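Local coordinates for protein mediator of RNA polymerase II transcription subunit 18 (Schizosaccharomyces pombe, PDB 3C0T) that serves as a component of the Mediator complex, the coactivator that relays information from gene-specific regulatory proteins to the basal RNA polymerase II transcription machinery, at residues E111-E114 against K115-Y118; A185-N188 against L189-K193. All coordinates share one frame; numbering follows the deposited sequence.

Contact 1: residues E111-E114 against K115-Y118; sequences EFVE and KMGY
Phe112 and Met116 meet one turn apart at the C-terminal cap of helix 109-115, a local surface contact just before the chain enters strand 118-133. The thioether makes this part: Met116 CE lies near the plane of the Phe112 ring at its edge, 3.5 Å from CD2, while SD stands 4.9 Å from the ring centroid, a Met-aromatic contact. The bend at chi3 (-90°) turns CE against Val113, 3.7 Å from CG1. Lys115, bent at chi2, lies back along Glu111, its NZ 4.5 Å from Glu111 OE2, near but beyond a salt bridge.

After the last i to i+4 bonds, Lys115 N to Glu111 O and Met116 N to Phe112 O, the helix ends in the manner of a Schellman motif. Its 6→1 bond, Tyr118 N to Val113 O, is weak at 3.3 Å; Gly117 N bonds to Glu114 O at 2.9 Å. Gly117 has a positive phi of 102°, where a beta carbon would jam against the carbonyl oxygen of Met116. Tyr118 CD1 lies 3.3 Å from Val113 O.

Val113, Glu114 and Tyr118 touch Tyr39 of strand 27-41, and Gly117 shares a backbone hydrogen bond with Lys42, tying the cap to the barrel-like sheet beside strand 118-133.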
loop_
_atom_site.group_PDB
_atom_site.type_symbol
_atom_site.label_atom_id
_atom_site.label_comp_id
_atom_site.label_asym_id
_atom_site.label_seq_id
_atom_site.Cartn_x
_atom_site.Cartn_y
_atom_site.Cartn_z
ATOM N N GLU A 111 20.077 9.153 0.922
ATOM C CA GLU A 111 21.368 9.314 0.275
ATOM C C GLU A 111 22.137 8.006 0.185
ATOM O O GLU A 111 22.895 7.785 -0.762
ATOM C CB GLU A 111 22.175 10.375 1.019
ATOM C CG GLU A 111 21.461 11.725 1.016
ATOM C CD GLU A 111 22.106 12.769 1.912
ATOM O OE1 GLU A 111 21.595 13.912 1.938
ATOM O OE2 GLU A 111 23.113 12.453 2.588
ATOM N N PHE A 112 21.938 7.128 1.162
ATOM C CA PHE A 112 22.623 5.845 1.144
ATOM C C PHE A 112 22.155 5.012 -0.039
ATOM O O PHE A 112 22.958 4.347 -0.693
ATOM C CB PHE A 112 22.357 5.059 2.425
ATOM C CG PHE A 112 23.120 3.768 2.503
ATOM C CD1 PHE A 112 24.403 3.734 3.040
ATOM C CD2 PHE A 112 22.567 2.589 2.014
ATOM C CE1 PHE A 112 25.124 2.541 3.090
ATOM C CE2 PHE A 112 23.277 1.394 2.058
ATOM C CZ PHE A 112 24.558 1.368 2.597
ATOM N N VAL A 113 20.854 5.040 -0.316
ATOM C CA VAL A 113 20.340 4.255 -1.430
ATOM C C VAL A 113 20.811 4.831 -2.760
ATOM O O VAL A 113 20.979 4.093 -3.732
ATOM C CB VAL A 113 18.793 4.164 -1.415
ATOM C CG1 VAL A 113 18.303 3.816 -0.010
ATOM C CG2 VAL A 113 18.191 5.454 -1.907
ATOM N N GLU A 114 21.024 6.143 -2.816
ATOM C CA GLU A 114 21.508 6.758 -4.049
ATOM C C GLU A 114 22.945 6.292 -4.254
ATOM O O GLU A 114 23.369 6.052 -5.383
ATOM C CB GLU A 114 21.458 8.286 -3.966
ATOM C CG GLU A 114 20.062 8.835 -3.758
ATOM C CD GLU A 114 20.013 10.354 -3.727
ATOM O OE1 GLU A 114 20.849 10.969 -3.028
ATOM O OE2 GLU A 114 19.128 10.935 -4.393
ATOM N N LYS A 115 23.687 6.161 -3.156
ATOM C CA LYS A 115 25.069 5.700 -3.232
ATOM C C LYS A 115 25.131 4.285 -3.790
ATOM O O LYS A 115 26.079 3.923 -4.483
ATOM C CB LYS A 115 25.727 5.718 -1.857
ATOM C CG LYS A 115 26.578 6.943 -1.573
ATOM C CD LYS A 115 25.744 8.201 -1.386
ATOM C CE LYS A 115 26.609 9.337 -0.842
ATOM N NZ LYS A 115 25.813 10.552 -0.514
ATOM N N MET A 116 24.118 3.482 -3.481
ATOM C CA MET A 116 24.061 2.109 -3.967
ATOM C C MET A 116 23.790 2.058 -5.463
ATOM O O MET A 116 23.797 0.983 -6.058
ATOM C CB MET A 116 22.960 1.330 -3.250
ATOM C CG MET A 116 23.226 1.035 -1.790
ATOM S SD MET A 116 21.959 -0.079 -1.152
ATOM C CE MET A 116 20.748 1.109 -0.586
ATOM N N GLY A 117 23.527 3.213 -6.065
ATOM C CA GLY A 117 23.254 3.249 -7.490
ATOM C C GLY A 117 21.782 3.389 -7.850
ATOM O O GLY A 117 21.327 2.836 -8.854
ATOM N N TYR A 118 21.024 4.124 -7.042
ATOM C CA TYR A 118 19.607 4.310 -7.327
ATOM C C TYR A 118 19.274 5.787 -7.439
ATOM O O TYR A 118 19.952 6.625 -6.852
ATOM C CB TYR A 118 18.736 3.697 -6.226
ATOM C CG TYR A 118 18.790 2.189 -6.125
ATOM C CD1 TYR A 118 19.869 1.545 -5.520
ATOM C CD2 TYR A 118 17.749 1.404 -6.624
ATOM C CE1 TYR A 118 19.907 0.151 -5.410
ATOM C CE2 TYR A 118 17.778 0.010 -6.524
ATOM C CZ TYR A 118 18.858 -0.608 -5.915
ATOM O OH TYR A 118 18.882 -1.978 -5.813
#

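Contact 2: residues A185-N188 against L189-K193; sequences AEAN and LTKVK
Asn188 and Lys191 meet one turn apart on helix 179-196, which packs on the outside of the curled antiparallel sheet, while Leu189 goes to the helix's inner face. Lys191 runs extended back along the helix until its last torsion, chi4 81°, folds the ammonium group over toward the preceding turn. There NZ makes a weak hydrogen bond to Asn188 OD1 at 3.4 Å and lies 4.0 Å from Ala187 CB, while nearer the backbone CG rests 3.1 Å from Ala187 O. With an alanine at Lys191, Asn188 OD1 would probably lose this weak donor and Ala187 CB the chain end beside it.

Leu189 points into the protein instead. Its CG sits 3.6 Å from Ala185 O, and its side chain packs on Leu4 of strand 2-10 and Val169 of strand 165-173. Asn188 reaches Phe134, Asp135 and Thr136, where one strand turns into the next.

The helical bonds are regular, as with Leu189 N to Ala185 O at 2.9 Å and Val192 N to Asn188 O at 3.1 Å. Thr190 OG1 adds a weak bond to Glu186 O, 3.3 Å away. The side-chain bonds are weak and long, so the i to i+4 backbone bonds and the apolar inner face hold this part of the helix.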
loop_
_atom_site.group_PDB
_atom_site.type_symbol
_atom_site.label_atom_id
_atom_site.label_comp_id
_atom_site.label_asym_id
_atom_site.label_seq_id
_atom_site.Cartn_x
_atom_site.Cartn_y
_atom_site.Cartn_z
ATOM N N ALA A 185 -3.265 -19.224 5.121
ATOM C CA ALA A 185 -3.397 -17.815 4.791
ATOM C C ALA A 185 -4.507 -17.609 3.759
ATOM O O ALA A 185 -5.306 -16.682 3.891
ATOM C CB ALA A 185 -2.071 -17.263 4.273
ATOM N N GLU A 186 -4.568 -18.462 2.739
ATOM C CA GLU A 186 -5.615 -18.322 1.727
ATOM C C GLU A 186 -6.974 -18.572 2.369
ATOM O O GLU A 186 -7.960 -17.914 2.035
ATOM C CB GLU A 186 -5.423 -19.312 0.578
ATOM C CG GLU A 186 -4.062 -19.253 -0.071
ATOM C CD GLU A 186 -4.033 -19.955 -1.413
ATOM O OE1 GLU A 186 -2.961 -20.496 -1.769
ATOM O OE2 GLU A 186 -5.074 -19.952 -2.116
ATOM N N ALA A 187 -7.017 -19.533 3.287
ATOM C CA ALA A 187 -8.250 -19.861 3.985
ATOM C C ALA A 187 -8.683 -18.643 4.800
ATOM O O ALA A 187 -9.871 -18.324 4.872
ATOM C CB ALA A 187 -8.034 -21.066 4.898
ATOM N N ASN A 188 -7.724 -17.953 5.410
ATOM C CA ASN A 188 -8.063 -16.766 6.192
ATOM C C ASN A 188 -8.582 -15.639 5.295
ATOM O O ASN A 188 -9.520 -14.931 5.660
ATOM C CB ASN A 188 -6.859 -16.285 7.006
ATOM C CG ASN A 188 -6.643 -17.116 8.259
ATOM O OD1 ASN A 188 -7.604 -17.568 8.891
ATOM N ND2 ASN A 188 -5.383 -17.305 8.639
ATOM N N LEU A 189 -7.977 -15.478 4.124
ATOM C CA LEU A 189 -8.424 -14.451 3.198
ATOM C C LEU A 189 -9.855 -14.759 2.771
ATOM O O LEU A 189 -10.694 -13.856 2.681
ATOM C CB LEU A 189 -7.513 -14.388 1.964
ATOM C CG LEU A 189 -6.176 -13.668 2.177
ATOM C CD1 LEU A 189 -5.397 -13.629 0.879
ATOM C CD2 LEU A 189 -6.430 -12.252 2.668
ATOM N N THR A 190 -10.139 -16.036 2.529
ATOM C CA THR A 190 -11.478 -16.440 2.115
ATOM C C THR A 190 -12.522 -16.093 3.175
ATOM O O THR A 190 -13.624 -15.668 2.848
ATOM C CB THR A 190 -11.530 -17.949 1.803
ATOM O OG1 THR A 190 -10.874 -18.187 0.553
ATOM C CG2 THR A 190 -12.963 -18.444 1.711
ATOM N N LYS A 191 -12.168 -16.273 4.441
ATOM C CA LYS A 191 -13.077 -15.958 5.530
ATOM C C LYS A 191 -13.365 -14.449 5.560
ATOM O O LYS A 191 -14.517 -14.031 5.685
ATOM C CB LYS A 191 -12.467 -16.381 6.871
ATOM C CG LYS A 191 -12.125 -17.869 7.007
ATOM C CD LYS A 191 -11.662 -18.145 8.431
ATOM C CE LYS A 191 -11.293 -19.602 8.672
ATOM N NZ LYS A 191 -9.929 -19.954 8.208
ATOM N N VAL A 192 -12.314 -13.637 5.454
ATOM C CA VAL A 192 -12.468 -12.187 5.476
ATOM C C VAL A 192 -13.271 -11.726 4.259
ATOM O O VAL A 192 -14.101 -10.833 4.358
ATOM C CB VAL A 192 -11.083 -11.486 5.492
ATOM C CG1 VAL A 192 -11.246 -9.971 5.509
ATOM C CG2 VAL A 192 -10.301 -11.943 6.704
ATOM N N LYS A 193 -13.030 -12.352 3.112
ATOM C CA LYS A 193 -13.741 -12.003 1.890
ATOM C C LYS A 193 -15.256 -12.123 2.057
ATOM O O LYS A 193 -15.992 -11.188 1.727
ATOM C CB LYS A 193 -13.289 -12.901 0.738
ATOM C CG LYS A 193 -13.888 -12.558 -0.626
ATOM C CD LYS A 193 -13.558 -13.650 -1.637
ATOM C CE LYS A 193 -13.597 -13.146 -3.076
ATOM N NZ LYS A 193 -14.929 -12.609 -3.472
#

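In the fold
Contact 1 is a surface contact at the end of a short helix, whereas contact 2 lies mid-helix and is partly buried, with Ala185, Leu189 and Val192 turned into the fold. Their centres are about 39 Å apart, on opposite sides of the chain's centre, and they do not touch. Both rest on the curled, barrel-like antiparallel sheet of the Med18 fold, but on different strands: 111-118 on 27-41, 185-193 chiefly on 2-10 and 165-173. The chemistry follows the place. Contact 1 ends a helix, its last bonds giving way to tighter and weaker ones round a glycine, with a methionine end beside an aromatic ring; contact 2 continues one, with regular bonds, an aliphatic inner face and polar groups outside.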